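Local atomic coordinates of amino acid adenylation domain-containing protein (Bacillus stratosphericus LAMA 585, PDB entry 6ULY), a protein that probably selects an alpha-keto acid and activates it with ATP as an acyl adenylate for nonribosomal depsipeptide synthesis. Residues 104-118 with 135-148. Numbering follows the deposited sequence.
Sequences YREMNAAVKKLHHAW and EVQGLAFLWHTDQL. With SO4 (sulfate ion), chain M; SO4 (sulfate ion), chain J.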
loop_
_atom_site.group_PDB
_atom_site.type_symbol
_atom_site.label_atom_id
_atom_site.label_comp_id
_atom_site.label_asym_id
_atom_site.label_seq_id
_atom_site.Cartn_x
_atom_site.Cartn_y
_atom_site.Cartn_z
ATOM N N TYR A 104 -23.407 6.288 4.880
ATOM C CA TYR A 104 -22.781 7.488 5.421
ATOM C C TYR A 104 -23.042 7.649 6.914
ATOM O O TYR A 104 -22.793 8.730 7.463
ATOM C CB TYR A 104 -23.281 8.725 4.670
ATOM C CG TYR A 104 -22.948 8.732 3.194
ATOM C CD1 TYR A 104 -21.885 9.481 2.707
ATOM C CD2 TYR A 104 -23.697 7.989 2.289
ATOM C CE1 TYR A 104 -21.577 9.492 1.358
ATOM C CE2 TYR A 104 -23.395 7.992 0.940
ATOM C CZ TYR A 104 -22.335 8.746 0.481
ATOM O OH TYR A 104 -22.030 8.756 -0.861
ATOM N N ARG A 105 -23.538 6.608 7.584
ATOM C CA ARG A 105 -23.861 6.690 9.002
ATOM C C ARG A 105 -22.692 6.338 9.914
ATOM O O ARG A 105 -22.754 6.639 11.111
ATOM C CB ARG A 105 -25.039 5.766 9.331
ATOM C CG ARG A 105 -26.395 6.463 9.414
ATOM C CD ARG A 105 -27.078 6.570 8.058
ATOM N NE ARG A 105 -28.478 6.967 8.192
ATOM C CZ ARG A 105 -29.339 7.040 7.180
ATOM N NH1 ARG A 105 -28.947 6.745 5.949
ATOM N NH2 ARG A 105 -30.593 7.410 7.401
ATOM N N GLU A 106 -21.639 5.710 9.393
ATOM C CA GLU A 106 -20.492 5.335 10.209
ATOM C C GLU A 106 -19.212 5.498 9.402
ATOM O O GLU A 106 -19.230 5.574 8.171
ATOM C CB GLU A 106 -20.606 3.894 10.719
ATOM C CG GLU A 106 -21.882 3.198 10.299
ATOM C CD GLU A 106 -21.652 1.749 9.938
ATOM O OE1 GLU A 106 -22.071 0.864 10.714
ATOM O OE2 GLU A 106 -21.038 1.498 8.879
ATOM N N MET A 107 -18.090 5.532 10.121
ATOM C CA MET A 107 -16.784 5.816 9.525
ATOM C C MET A 107 -16.161 4.521 8.998
ATOM O O MET A 107 -15.161 4.012 9.507
ATOM C CB MET A 107 -15.880 6.490 10.549
ATOM C CG MET A 107 -14.615 7.095 9.971
ATOM S SD MET A 107 -14.927 8.642 9.101
ATOM C CE MET A 107 -13.278 9.055 8.528
ATOM N N ASN A 108 -16.770 3.999 7.937
ATOM C CA ASN A 108 -16.307 2.766 7.322
ATOM C C ASN A 108 -15.198 3.055 6.310
ATOM O O ASN A 108 -14.794 4.200 6.093
ATOM C CB ASN A 108 -17.468 2.036 6.651
ATOM C CG ASN A 108 -18.029 2.805 5.477
ATOM O OD1 ASN A 108 -17.484 2.758 4.375
ATOM N ND2 ASN A 108 -19.122 3.523 5.708
ATOM N N ALA A 109 -14.713 1.992 5.662
ATOM C CA ALA A 109 -13.584 2.123 4.747
ATOM C C ALA A 109 -13.899 3.085 3.608
ATOM O O ALA A 109 -13.119 4.000 3.318
ATOM C CB ALA A 109 -13.201 0.751 4.193
ATOM N N ALA A 110 -15.032 2.878 2.934
ATOM C CA ALA A 110 -15.408 3.759 1.836
ATOM C C ALA A 110 -15.434 5.213 2.285
ATOM O O ALA A 110 -14.954 6.101 1.573
ATOM C CB ALA A 110 -16.770 3.347 1.275
ATOM N N VAL A 111 -15.975 5.474 3.474
ATOM C CA VAL A 111 -16.068 6.846 3.963
ATOM C C VAL A 111 -14.681 7.414 4.238
ATOM O O VAL A 111 -14.432 8.606 4.020
ATOM C CB VAL A 111 -16.964 6.897 5.214
ATOM C CG1 VAL A 111 -16.808 8.227 5.930
ATOM C CG2 VAL A 111 -18.413 6.662 4.825
ATOM N N LYS A 112 -13.760 6.579 4.729
ATOM C CA LYS A 112 -12.390 7.036 4.949
ATOM C C LYS A 112 -11.732 7.430 3.632
ATOM O O LYS A 112 -11.074 8.472 3.537
ATOM C CB LYS A 112 -11.571 5.946 5.647
ATOM C CG LYS A 112 -12.010 5.629 7.069
ATOM C CD LYS A 112 -11.078 4.620 7.731
ATOM C CE LYS A 112 -11.511 4.311 9.159
ATOM N NZ LYS A 112 -10.624 3.310 9.816
ATOM N N LYS A 113 -11.891 6.596 2.603
ATOM C CA LYS A 113 -11.293 6.899 1.308
ATOM C C LYS A 113 -11.851 8.195 0.726
ATOM O O LYS A 113 -11.102 8.999 0.161
ATOM C CB LYS A 113 -11.521 5.732 0.347
ATOM C CG LYS A 113 -10.967 4.404 0.859
ATOM C CD LYS A 113 -11.102 3.289 -0.168
ATOM C CE LYS A 113 -10.424 2.018 0.316
ATOM N NZ LYS A 113 -10.263 1.013 -0.773
ATOM N N LEU A 114 -13.164 8.414 0.850
ATOM C CA LEU A 114 -13.740 9.668 0.372
ATOM C C LEU A 114 -13.106 10.858 1.077
ATOM O O LEU A 114 -12.788 11.871 0.443
ATOM C CB LEU A 114 -15.259 9.672 0.574
ATOM C CG LEU A 114 -16.045 8.629 -0.221
ATOM C CD1 LEU A 114 -17.512 8.636 0.183
ATOM C CD2 LEU A 114 -15.897 8.863 -1.718
ATOM N N HIS A 115 -12.909 10.752 2.394
ATOM C CA HIS A 115 -12.300 11.848 3.138
ATOM C C HIS A 115 -10.894 12.142 2.633
ATOM O O HIS A 115 -10.492 13.308 2.532
ATOM C CB HIS A 115 -12.258 11.518 4.630
ATOM C CG HIS A 115 -11.580 12.566 5.456
ATOM N ND1 HIS A 115 -10.215 12.594 5.653
ATOM C CD2 HIS A 115 -12.079 13.630 6.130
ATOM C CE1 HIS A 115 -9.903 13.627 6.415
ATOM N NE2 HIS A 115 -11.016 14.272 6.719
ATOM N N HIS A 116 -10.125 11.097 2.325
ATOM C CA HIS A 116 -8.766 11.301 1.837
ATOM C C HIS A 116 -8.771 12.117 0.551
ATOM O O HIS A 116 -8.123 13.167 0.463
ATOM C CB HIS A 116 -8.075 9.956 1.615
ATOM C CG HIS A 116 -6.737 10.072 0.952
ATOM N ND1 HIS A 116 -5.575 10.308 1.655
ATOM C CD2 HIS A 116 -6.381 10.003 -0.353
ATOM C CE1 HIS A 116 -4.559 10.369 0.813
ATOM N NE2 HIS A 116 -5.021 10.189 -0.412
ATOM N N ALA A 117 -9.495 11.639 -0.464
ATOM C CA ALA A 117 -9.564 12.366 -1.729
ATOM C C ALA A 117 -10.143 13.759 -1.532
ATOM O O ALA A 117 -9.654 14.735 -2.115
ATOM C CB ALA A 117 -10.401 11.583 -2.739
ATOM N N TRP A 118 -11.195 13.873 -0.721
ATOM C CA TRP A 118 -11.813 15.174 -0.486
ATOM C C TRP A 118 -10.797 16.154 0.086
ATOM O O TRP A 118 -10.698 17.302 -0.366
ATOM C CB TRP A 118 -13.009 15.001 0.446
ATOM C CG TRP A 118 -13.632 16.265 0.929
ATOM C CD1 TRP A 118 -14.503 17.070 0.243
ATOM C CD2 TRP A 118 -13.470 16.860 2.220
ATOM N NE1 TRP A 118 -14.877 18.135 1.025
ATOM C CE2 TRP A 118 -14.259 18.029 2.245
ATOM C CE3 TRP A 118 -12.732 16.520 3.359
ATOM C CZ2 TRP A 118 -14.327 18.860 3.359
ATOM C CZ3 TRP A 118 -12.797 17.349 4.466
ATOM C CH2 TRP A 118 -13.591 18.504 4.458
ATOM N N GLU A 135 -27.821 12.036 3.377
ATOM C CA GLU A 135 -26.728 11.164 3.796
ATOM C C GLU A 135 -25.381 11.861 3.650
ATOM O O GLU A 135 -24.583 11.904 4.594
ATOM C CB GLU A 135 -26.752 9.872 2.978
ATOM C CG GLU A 135 -28.015 9.040 3.159
ATOM C CD GLU A 135 -28.170 7.965 2.096
ATOM O OE1 GLU A 135 -29.063 8.109 1.231
ATOM O OE2 GLU A 135 -27.395 6.983 2.119
ATOM N N VAL A 136 -25.108 12.411 2.465
ATOM C CA VAL A 136 -23.807 13.026 2.214
ATOM C C VAL A 136 -23.544 14.163 3.191
ATOM O O VAL A 136 -22.395 14.402 3.581
ATOM C CB VAL A 136 -23.720 13.511 0.754
ATOM C CG1 VAL A 136 -22.476 14.352 0.548
ATOM C CG2 VAL A 136 -23.731 12.326 -0.202
ATOM N N GLN A 137 -24.590 14.890 3.594
ATOM C CA GLN A 137 -24.405 15.967 4.559
ATOM C C GLN A 137 -23.963 15.445 5.919
ATOM O O GLN A 137 -23.352 16.194 6.687
ATOM C CB GLN A 137 -25.696 16.779 4.702
ATOM C CG GLN A 137 -25.922 17.777 3.570
ATOM C CD GLN A 137 -27.281 18.458 3.635
ATOM O OE1 GLN A 137 -28.233 17.925 4.208
ATOM N NE2 GLN A 137 -27.377 19.645 3.043
ATOM N N GLY A 138 -24.251 14.179 6.228
ATOM C CA GLY A 138 -23.818 13.607 7.488
ATOM C C GLY A 138 -22.313 13.531 7.637
ATOM O O GLY A 138 -21.816 13.421 8.762
ATOM N N LEU A 139 -21.574 13.593 6.527
ATOM C CA LEU A 139 -20.119 13.565 6.598
ATOM C C LEU A 139 -19.559 14.738 7.390
ATOM O O LEU A 139 -18.418 14.664 7.863
ATOM C CB LEU A 139 -19.531 13.560 5.185
ATOM C CG LEU A 139 -19.910 12.352 4.327
ATOM C CD1 LEU A 139 -19.463 12.545 2.886
ATOM C CD2 LEU A 139 -19.318 11.076 4.910
ATOM N N ALA A 140 -20.330 15.817 7.543
ATOM C CA ALA A 140 -19.858 16.956 8.324
ATOM C C ALA A 140 -19.622 16.564 9.775
ATOM O O ALA A 140 -18.702 17.075 10.424
ATOM C CB ALA A 140 -20.864 18.105 8.239
ATOM N N PHE A 141 -20.453 15.665 10.306
ATOM C CA PHE A 141 -20.252 15.173 11.663
ATOM C C PHE A 141 -19.238 14.036 11.696
ATOM O O PHE A 141 -18.423 13.958 12.621
ATOM C CB PHE A 141 -21.585 14.712 12.258
ATOM C CG PHE A 141 -22.562 15.830 12.512
ATOM C CD1 PHE A 141 -22.709 16.365 13.784
ATOM C CD2 PHE A 141 -23.336 16.343 11.482
ATOM C CE1 PHE A 141 -23.609 17.388 14.024
ATOM C CE2 PHE A 141 -24.237 17.368 11.714
ATOM C CZ PHE A 141 -24.373 17.891 12.986
ATOM N N LEU A 142 -19.271 13.148 10.697
ATOM C CA LEU A 142 -18.327 12.035 10.670
ATOM C C LEU A 142 -16.888 12.526 10.570
ATOM O O LEU A 142 -15.985 11.966 11.202
ATOM C CB LEU A 142 -18.642 11.102 9.500
ATOM C CG LEU A 142 -19.611 9.942 9.741
ATOM C CD1 LEU A 142 -19.728 9.086 8.486
ATOM C CD2 LEU A 142 -19.164 9.095 10.920
ATOM N N TRP A 143 -16.655 13.565 9.774
ATOM C CA TRP A 143 -15.319 14.096 9.549
ATOM C C TRP A 143 -14.973 15.242 10.489
ATOM O O TRP A 143 -13.864 15.781 10.399
ATOM C CB TRP A 143 -15.186 14.561 8.094
ATOM C CG TRP A 143 -15.368 13.457 7.093
ATOM C CD1 TRP A 143 -15.423 12.118 7.353
ATOM C CD2 TRP A 143 -15.520 13.595 5.672
ATOM N NE1 TRP A 143 -15.599 11.416 6.186
ATOM C CE2 TRP A 143 -15.664 12.299 5.140
ATOM C CE3 TRP A 143 -15.550 14.689 4.802
ATOM C CZ2 TRP A 143 -15.827 12.064 3.775
ATOM C CZ3 TRP A 143 -15.720 14.455 3.447
ATOM C CH2 TRP A 143 -15.854 13.152 2.947
ATOM N N HIS A 144 -15.887 15.627 11.377
ATOM C CA HIS A 144 -15.661 16.706 12.336
ATOM C C HIS A 144 -15.084 17.936 11.637
ATOM O O HIS A 144 -14.013 18.442 11.975
ATOM C CB HIS A 144 -14.753 16.230 13.471
ATOM C CG HIS A 144 -15.309 15.069 14.234
ATOM N ND1 HIS A 144 -16.195 15.221 15.277
ATOM C CD2 HIS A 144 -15.116 13.736 14.094
ATOM C CE1 HIS A 144 -16.519 14.032 15.753
ATOM N NE2 HIS A 144 -15.878 13.114 15.052
ATOM N N THR A 145 -15.830 18.412 10.642
ATOM C CA THR A 145 -15.377 19.492 9.782
ATOM C C THR A 145 -16.498 20.497 9.577
ATOM O O THR A 145 -17.679 20.140 9.534
ATOM C CB THR A 145 -14.908 18.968 8.418
ATOM O OG1 THR A 145 -14.534 20.070 7.583
ATOM C CG2 THR A 145 -16.015 18.174 7.736
ATOM N N ASP A 146 -16.108 21.763 9.453
ATOM C CA ASP A 146 -17.010 22.843 9.083
ATOM C C ASP A 146 -16.811 23.278 7.639
ATOM O O ASP A 146 -17.413 24.266 7.207
ATOM C CB ASP A 146 -16.809 24.036 10.019
ATOM C CG ASP A 146 -16.912 23.653 11.484
ATOM O OD1 ASP A 146 -17.844 22.899 11.842
ATOM O OD2 ASP A 146 -16.056 24.100 12.276
ATOM N N GLN A 147 -15.976 22.563 6.887
ATOM C CA GLN A 147 -15.635 22.910 5.516
ATOM C C GLN A 147 -16.420 22.107 4.490
ATOM O O GLN A 147 -16.151 22.229 3.290
ATOM C CB GLN A 147 -14.138 22.700 5.283
ATOM C CG GLN A 147 -13.243 23.614 6.098
ATOM C CD GLN A 147 -13.232 25.035 5.573
ATOM O OE1 GLN A 147 -12.313 25.437 4.860
ATOM N NE2 GLN A 147 -14.259 25.803 5.921
ATOM N N LEU A 148 -17.369 21.287 4.927
ATOM C CA LEU A 148 -18.157 20.487 4.003
ATOM C C LEU A 148 -19.194 21.363 3.310
ATOM O O LEU A 148 -19.868 22.173 3.953
ATOM C CB LEU A 148 -18.841 19.337 4.741
ATOM C CG LEU A 148 -19.471 18.270 3.843
ATOM C CD1 LEU A 148 -18.396 17.535 3.060
ATOM C CD2 LEU A 148 -20.303 17.291 4.654
HETATM S S SO4 M . -6.735 11.353 5.512
HETATM O O1 SO4 M . -5.854 11.386 4.381
HETATM O O2 SO4 M . -6.126 10.603 6.572
HETATM O O3 SO4 M . -6.987 12.690 5.962
HETATM O O4 SO4 M . -7.972 10.730 5.138
HETATM S S SO4 J . -9.632 17.777 7.928
HETATM O O1 SO4 J . -9.391 18.842 8.870
HETATM O O2 SO4 J . -8.618 16.764 8.107
HETATM O O3 SO4 J . -10.928 17.191 8.171
HETATM O O4 SO4 J . -9.590 18.315 6.581
HETATM O O HOH W 1 -16.893 20.277 0.530
#
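His115 sets the edge of its imidazole against one face of the Trp143 indole, an edge-to-face pair with planes at 81°; His115 CD2 stands 3.4 Å from Trp143 CG, and His115 CB lies over the same face. Leu139 CB backs the opposite face, and the sulfur of Met107 comes in at the indole edge, a Met-aromatic contact. Val111 CG1 approaches Trp143 NE1 to 3.4 Å, and this buried N-H finds no acceptor in the model. One turn beyond His115, Trp143 CZ3 sits over one face of Trp118, near its rim, the planes inclined at 39°. Helix 109-120 thus packs against helices 130-137 and 139-142 and the residues just after, with Leu114 on strand 70-74 and Val136 on strand 125-128, in the AMP-binding region of an ANL-superfamily adenylation enzyme. Leu142 CD1 meets the carbonyl oxygens of Tyr104 (3.3 Å) and Glu106. Val136 lies over one face of the Tyr104 ring and Leu139 CD2 at its edge; Gln74 and the backbone of Ala101 hold its hydroxyl. Asn108 OD1 N-caps helix 109-120. Both His115 nitrogens donate to sulfates, probably from the crystallisation liquor, consistent with a protonated ring.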